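Local coordinates for protein beta-mannosidase (Trichoderma harzianum, PDB 4CVU) that probably releases terminal beta-linked mannose from the non-reducing ends of mannosides by hydrolysis, as a fungal beta-mannosidase of glycoside hydrolase family 2, at residues A[889-900]-A[913-923]. Sequence-based numbering, arbitrary orientation.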
ATOM      1  N   LEU A 889       6.727 -17.787 -17.646  1.00 32.45           N
ATOM      2  CA  LEU A 889       5.591 -18.073 -16.780  1.00 34.17           C
ATOM      3  C   LEU A 889       5.722 -17.238 -15.558  1.00 33.82           C
ATOM      4  O   LEU A 889       6.820 -17.107 -15.022  1.00 33.81           O
ATOM      5  CB  LEU A 889       5.621 -19.536 -16.400  1.00 35.49           C
ATOM      6  CG  LEU A 889       5.477 -20.510 -17.593  1.00 36.39           C
ATOM      7  CD1 LEU A 889       6.148 -21.821 -17.267  1.00 37.96           C
ATOM      8  CD2 LEU A 889       4.036 -20.736 -17.909  1.00 37.86           C
ATOM      9  N   THR A 890       4.599 -16.691 -15.080  1.00 33.62           N
ATOM     10  CA  THR A 890       4.593 -15.848 -13.952  1.00 34.41           C
ATOM     11  C   THR A 890       3.583 -16.470 -13.016  1.00 34.14           C
ATOM     12  O   THR A 890       2.454 -16.568 -13.417  1.00 34.27           O
ATOM     13  CB  THR A 890       4.092 -14.405 -14.296  1.00 35.14           C
ATOM     14  OG1 THR A 890       4.925 -13.820 -15.297  1.00 35.24           O
ATOM     15  CG2 THR A 890       4.120 -13.541 -13.030  1.00 36.27           C
ATOM     16  N   HIS A 891       4.015 -16.914 -11.829  1.00 33.94           N
ATOM     17  CA  HIS A 891       3.082 -17.368 -10.764  1.00 34.88           C
ATOM     18  C   HIS A 891       2.505 -16.162 -10.013  1.00 35.59           C
ATOM     19  O   HIS A 891       3.138 -15.128  -9.930  1.00 33.58           O
ATOM     20  CB  HIS A 891       3.804 -18.355  -9.831  1.00 34.56           C
ATOM     21  CG  HIS A 891       4.779 -17.727  -8.887  1.00 35.44           C
ATOM     22  ND1 HIS A 891       4.394 -17.214  -7.669  1.00 35.31           N
ATOM     23  CD2 HIS A 891       6.118 -17.571  -8.958  1.00 34.29           C
ATOM     24  CE1 HIS A 891       5.454 -16.754  -7.035  1.00 36.43           C
ATOM     25  NE2 HIS A 891       6.512 -16.952  -7.807  1.00 35.85           N
ATOM     26  N   PRO A 892       1.283 -16.291  -9.458  1.00 36.64           N
ATOM     27  CA  PRO A 892       0.672 -15.164  -8.804  1.00 37.91           C
ATOM     28  C   PRO A 892       1.226 -14.909  -7.413  1.00 38.90           C
ATOM     29  O   PRO A 892       2.021 -15.693  -6.892  1.00 37.95           O
ATOM     30  CB  PRO A 892      -0.799 -15.594  -8.686  1.00 38.29           C
ATOM     31  CG  PRO A 892      -0.718 -17.057  -8.506  1.00 37.72           C
ATOM     32  CD  PRO A 892       0.405 -17.464  -9.444  1.00 37.22           C
ATOM     33  N   ALA A 893       0.762 -13.819  -6.838  1.00 40.07           N
ATOM     34  CA  ALA A 893       1.068 -13.412  -5.476  1.00 44.26           C
ATOM     35  C   ALA A 893       0.808 -14.441  -4.381  1.00 45.52           C
ATOM     36  O   ALA A 893       1.538 -14.497  -3.409  1.00 51.73           O
ATOM     37  CB  ALA A 893       0.319 -12.106  -5.115  1.00 44.72           C
ATOM     38  N   GLY A 894      -0.241 -15.221  -4.449  1.00 46.56           N
ATOM     39  CA  GLY A 894      -0.536 -16.044  -3.218  1.00 45.17           C
ATOM     40  C   GLY A 894       0.303 -17.317  -2.991  1.00 44.01           C
ATOM     41  O   GLY A 894       0.019 -18.113  -2.069  1.00 43.66           O
ATOM     42  N   VAL A 895       1.366 -17.501  -3.769  1.00 40.25           N
ATOM     43  CA  VAL A 895       2.096 -18.753  -3.753  1.00 40.67           C
ATOM     44  C   VAL A 895       3.607 -18.504  -3.794  1.00 40.83           C
ATOM     45  O   VAL A 895       4.049 -17.514  -4.396  1.00 36.75           O
ATOM     46  CB  VAL A 895       1.613 -19.650  -4.947  1.00 41.75           C
ATOM     47  CG1 VAL A 895       2.097 -19.129  -6.276  1.00 40.33           C
ATOM     48  CG2 VAL A 895       2.103 -21.056  -4.770  1.00 44.18           C
ATOM     49  N   LEU A 896       4.382 -19.368  -3.099  1.00 39.51           N
ATOM     50  CA  LEU A 896       5.843 -19.321  -3.141  1.00 39.61           C
ATOM     51  C   LEU A 896       6.425 -20.575  -3.805  1.00 39.29           C
ATOM     52  O   LEU A 896       5.928 -21.660  -3.575  1.00 39.68           O
ATOM     53  CB  LEU A 896       6.370 -19.162  -1.720  1.00 41.46           C
ATOM     54  CG  LEU A 896       5.913 -17.881  -0.999  1.00 42.71           C
ATOM     55  CD1 LEU A 896       6.274 -17.931   0.478  1.00 43.63           C
ATOM     56  CD2 LEU A 896       6.540 -16.677  -1.673  1.00 42.64           C
ATOM     57  N   GLY A 897       7.470 -20.417  -4.622  1.00 39.62           N
ATOM     58  CA  GLY A 897       8.087 -21.515  -5.304  1.00 38.16           C
ATOM     59  C   GLY A 897       8.804 -21.115  -6.563  1.00 39.18           C
ATOM     60  O   GLY A 897       9.149 -19.958  -6.739  1.00 38.65           O
ATOM     61  N   PHE A 898       9.006 -22.072  -7.457  1.00 37.37           N
ATOM     62  CA  PHE A 898       9.672 -21.815  -8.716  1.00 37.94           C
ATOM     63  C   PHE A 898       9.363 -22.941  -9.716  1.00 38.20           C
ATOM     64  O   PHE A 898       9.141 -24.085  -9.326  1.00 40.80           O
ATOM     65  CB  PHE A 898      11.175 -21.620  -8.510  1.00 37.41           C
ATOM     66  CG  PHE A 898      11.825 -22.684  -7.653  1.00 38.77           C
ATOM     67  CD1 PHE A 898      12.233 -23.896  -8.220  1.00 39.57           C
ATOM     68  CD2 PHE A 898      12.021 -22.488  -6.292  1.00 38.59           C
ATOM     69  CE1 PHE A 898      12.831 -24.892  -7.445  1.00 39.37           C
ATOM     70  CE2 PHE A 898      12.614 -23.472  -5.502  1.00 40.32           C
ATOM     71  CZ  PHE A 898      13.005 -24.689  -6.084  1.00 40.76           C
ATOM     72  N   PHE A 899       9.380 -22.592 -10.991  1.00 38.50           N
ATOM     73  CA  PHE A 899       9.158 -23.532 -12.091  1.00 38.87           C
ATOM     74  C   PHE A 899      10.460 -24.305 -12.381  1.00 40.29           C
ATOM     75  O   PHE A 899      11.562 -23.822 -12.086  1.00 36.81           O
ATOM     76  CB  PHE A 899       8.711 -22.779 -13.343  1.00 38.33           C
ATOM     77  CG  PHE A 899       7.385 -22.080 -13.194  1.00 37.96           C
ATOM     78  CD1 PHE A 899       6.184 -22.772 -13.424  1.00 37.80           C
ATOM     79  CD2 PHE A 899       7.322 -20.729 -12.843  1.00 37.66           C
ATOM     80  CE1 PHE A 899       4.950 -22.145 -13.267  1.00 37.15           C
ATOM     81  CE2 PHE A 899       6.094 -20.100 -12.681  1.00 39.15           C
ATOM     82  CZ  PHE A 899       4.906 -20.809 -12.911  1.00 38.64           C
ATOM     83  N   ASP A 900      10.328 -25.475 -13.018  1.00 41.11           N
ATOM     84  CA  ASP A 900      11.519 -26.292 -13.321  1.00 42.95           C
ATOM     85  C   ASP A 900      12.264 -25.766 -14.530  1.00 41.85           C
ATOM     86  O   ASP A 900      13.360 -26.210 -14.839  1.00 41.50           O
ATOM     87  CB  ASP A 900      11.174 -27.778 -13.471  1.00 46.00           C
ATOM     88  CG  ASP A 900      10.384 -28.092 -14.725  1.00 49.02           C
ATOM     89  OD1 ASP A 900      10.488 -27.362 -15.736  1.00 53.36           O
ATOM     90  OD2 ASP A 900       9.671 -29.132 -14.721  1.00 54.15           O
ATOM     91  N   GLU A 913       6.563 -29.381 -21.134  1.00 45.24           N
ATOM     92  CA  GLU A 913       5.968 -29.520 -19.835  1.00 46.58           C
ATOM     93  C   GLU A 913       6.853 -28.820 -18.800  1.00 45.27           C
ATOM     94  O   GLU A 913       8.087 -28.936 -18.829  1.00 43.51           O
ATOM     95  CB  GLU A 913       5.855 -30.977 -19.470  1.00 48.64           C
ATOM     96  CG  GLU A 913       4.994 -31.776 -20.431  1.00 51.71           C
ATOM     97  CD  GLU A 913       4.899 -33.216 -19.998  1.00 53.98           C
ATOM     98  OE1 GLU A 913       5.591 -33.520 -19.000  1.00 51.27           O
ATOM     99  OE2 GLU A 913       4.152 -34.030 -20.652  1.00 58.45           O
ATOM    100  N   VAL A 914       6.213 -28.086 -17.899  1.00 42.19           N
ATOM    101  CA  VAL A 914       6.939 -27.355 -16.846  1.00 41.64           C
ATOM    102  C   VAL A 914       6.231 -27.594 -15.531  1.00 40.21           C
ATOM    103  O   VAL A 914       5.073 -27.253 -15.394  1.00 40.66           O
ATOM    104  CB  VAL A 914       6.972 -25.840 -17.157  1.00 40.96           C
ATOM    105  CG1 VAL A 914       7.714 -25.093 -16.073  1.00 40.58           C
ATOM    106  CG2 VAL A 914       7.632 -25.557 -18.516  1.00 41.16           C
ATOM    107  N   GLY A 915       6.922 -28.215 -14.579  1.00 41.22           N
ATOM    108  CA  GLY A 915       6.416 -28.352 -13.199  1.00 41.46           C
ATOM    109  C   GLY A 915       6.822 -27.174 -12.315  1.00 42.09           C
ATOM    110  O   GLY A 915       7.600 -26.317 -12.726  1.00 42.52           O
ATOM    111  N   PHE A 916       6.285 -27.154 -11.100  1.00 41.61           N
ATOM    112  CA  PHE A 916       6.496 -26.090 -10.131  1.00 41.79           C
ATOM    113  C   PHE A 916       6.727 -26.736  -8.774  1.00 42.42           C
ATOM    114  O   PHE A 916       5.956 -27.601  -8.351  1.00 43.06           O
ATOM    115  CB  PHE A 916       5.245 -25.187 -10.072  1.00 41.11           C
ATOM    116  CG  PHE A 916       5.410 -23.912  -9.261  1.00 38.78           C
ATOM    117  CD1 PHE A 916       5.917 -22.762  -9.846  1.00 39.53           C
ATOM    118  CD2 PHE A 916       4.997 -23.847  -7.947  1.00 39.53           C
ATOM    119  CE1 PHE A 916       6.050 -21.575  -9.121  1.00 39.41           C
ATOM    120  CE2 PHE A 916       5.101 -22.664  -7.217  1.00 39.28           C
ATOM    121  CZ  PHE A 916       5.646 -21.531  -7.804  1.00 38.37           C
ATOM    122  N   THR A 917       7.786 -26.310  -8.097  1.00 41.49           N
ATOM    123  CA  THR A 917       8.020 -26.687  -6.703  1.00 41.81           C
ATOM    124  C   THR A 917       7.207 -25.786  -5.782  1.00 40.98           C
ATOM    125  O   THR A 917       7.543 -24.632  -5.599  1.00 39.93           O
ATOM    126  CB  THR A 917       9.510 -26.580  -6.407  1.00 42.39           C
ATOM    127  OG1 THR A 917      10.200 -27.456  -7.301  1.00 41.66           O
ATOM    128  CG2 THR A 917       9.837 -26.937  -4.972  1.00 43.27           C
ATOM    129  N   LEU A 918       6.099 -26.297  -5.269  1.00 41.62           N
ATOM    130  CA  LEU A 918       5.209 -25.519  -4.434  1.00 42.96           C
ATOM    131  C   LEU A 918       5.783 -25.500  -3.037  1.00 43.35           C
ATOM    132  O   LEU A 918       5.834 -26.527  -2.386  1.00 45.79           O
ATOM    133  CB  LEU A 918       3.796 -26.120  -4.419  1.00 43.97           C
ATOM    134  CG  LEU A 918       2.726 -25.395  -3.603  1.00 45.16           C
ATOM    135  CD1 LEU A 918       2.585 -23.979  -4.085  1.00 44.70           C
ATOM    136  CD2 LEU A 918       1.392 -26.118  -3.727  1.00 46.56           C
ATOM    137  N   GLN A 919       6.221 -24.335  -2.575  1.00 41.97           N
ATOM    138  CA  GLN A 919       6.761 -24.185  -1.221  1.00 43.15           C
ATOM    139  C   GLN A 919       5.699 -23.730  -0.251  1.00 45.53           C
ATOM    140  O   GLN A 919       5.680 -24.173   0.889  1.00 46.19           O
ATOM    141  CB  GLN A 919       7.919 -23.224  -1.182  1.00 41.14           C
ATOM    142  CG  GLN A 919       9.064 -23.678  -2.035  1.00 41.04           C
ATOM    143  CD  GLN A 919      10.154 -22.660  -2.137  1.00 41.96           C
ATOM    144  OE1 GLN A 919       9.881 -21.493  -2.380  1.00 43.04           O
ATOM    145  NE2 GLN A 919      11.404 -23.085  -1.937  1.00 42.39           N
ATOM    146  N   GLN A 920       4.819 -22.833  -0.693  1.00 44.97           N
ATOM    147  CA  GLN A 920       3.702 -22.415   0.147  1.00 46.65           C
ATOM    148  C   GLN A 920       2.555 -21.938  -0.705  1.00 44.24           C
ATOM    149  O   GLN A 920       2.767 -21.268  -1.672  1.00 43.21           O
ATOM    150  CB  GLN A 920       4.129 -21.256   1.063  1.00 48.63           C
ATOM    151  CG  GLN A 920       3.008 -20.702   1.940  1.00 51.04           C
ATOM    152  CD  GLN A 920       3.461 -19.504   2.753  1.00 53.67           C
ATOM    153  OE1 GLN A 920       3.760 -19.641   3.912  1.00 53.70           O
ATOM    154  NE2 GLN A 920       3.558 -18.338   2.117  1.00 54.07           N
ATOM    155  N   ASP A 921       1.338 -22.269  -0.306  1.00 44.85           N
ATOM    156  CA  ASP A 921       0.148 -21.842  -1.035  1.00 46.19           C
ATOM    157  C   ASP A 921      -0.824 -21.187  -0.084  1.00 45.49           C
ATOM    158  O   ASP A 921      -1.151 -21.763   0.919  1.00 47.38           O
ATOM    159  CB  ASP A 921      -0.521 -23.055  -1.675  1.00 45.31           C
ATOM    160  CG  ASP A 921      -1.665 -22.672  -2.587  1.00 45.27           C
ATOM    161  OD1 ASP A 921      -1.810 -21.477  -2.904  1.00 45.20           O
ATOM    162  OD2 ASP A 921      -2.413 -23.569  -2.994  1.00 46.78           O
ATOM    163  N   THR A 922      -1.283 -19.990  -0.404  1.00 46.45           N
ATOM    164  CA  THR A 922      -2.342 -19.329   0.371  1.00 47.03           C
ATOM    165  C   THR A 922      -3.684 -19.322  -0.375  1.00 48.38           C
ATOM    166  O   THR A 922      -4.673 -18.864   0.167  1.00 47.96           O
ATOM    167  CB  THR A 922      -1.986 -17.858   0.677  1.00 47.04           C
ATOM    168  OG1 THR A 922      -1.941 -17.115  -0.535  1.00 46.07           O
ATOM    169  CG2 THR A 922      -0.641 -17.753   1.399  1.00 47.46           C
ATOM    170  N   THR A 923      -3.699 -19.817  -1.613  1.00 46.47           N
ATOM    171  CA  THR A 923      -4.865 -19.677  -2.529  1.00 46.26           C
ATOM    172  C   THR A 923      -5.744 -20.909  -2.569  1.00 46.74           C
ATOM    173  O   THR A 923      -6.595 -21.016  -3.427  1.00 48.96           O
ATOM    174  CB  THR A 923      -4.407 -19.505  -3.971  1.00 45.17           C
ATOM    175  OG1 THR A 923      -3.904 -20.778  -4.448  1.00 43.35           O
ATOM    176  CG2 THR A 923      -3.332 -18.416  -4.078  1.00 43.53           C
TER
HETATM  177  O   HOH W   1       2.165 -17.303  -0.318  1.00 57.82           O
HETATM  178  O   HOH W   2      10.460 -26.815  -9.933  1.00 39.52           O
HETATM  179  O   HOH W   3       8.796 -30.706 -16.503  1.00 51.39           O
HETATM  180  O   HOH W   4      10.740 -28.008 -18.628  1.00 52.61           O
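G894 O takes two hydrogen bonds from T922: OG1 at 2.7 Å lies in the carbonyl plane on a lone pair, while the backbone N, at 2.8 Å, comes in nearly along the C=O axis. T922 OG1 sits between its own backbone N and carbonyl carbon (chi1 66°). One residue earlier, D921 OD1 closes an Asx turn by accepting from T923 N, and receives T923 OG1 on its syn lone pair. From here strands 895-899 and 913-921 run antiparallel, neighbours in the four-stranded sheet of the C-terminal Ig-fold domain, with 895-899 outermost within the chain. A classic beta bulge interrupts the register, Q919 and Q920 both facing L896; L896 O accepts Q919 N at 2.9 Å and, weakly, Q920 N. Beyond the bulge F916 swings across the other strand, its CG anti to the backbone N (chi1 -171°), and lays one ring face under the peptide of G897 and F898, with F916 CE1 3.4 Å from F898 N. Its edge points into the face of F899 at 70° between planes, F916 CD1 over the centre of the F899 ring, and makes an offset edge-to-face pair with H891. L889 CB lies over the rim of the opposite face of F899. With an alanine at F899, the edge of F916 would probably lose the face it meets, and a gap would be likely to open beside L889. On the other side of the sheet, T917 CB makes a CH-pi contact over the F898 ring, which also stacks on W726. At the far end, D900 OD2 receives G915 N from above its carboxylate plane at 2.9 Å, and D900 N hydrogen-bonds to G915 O.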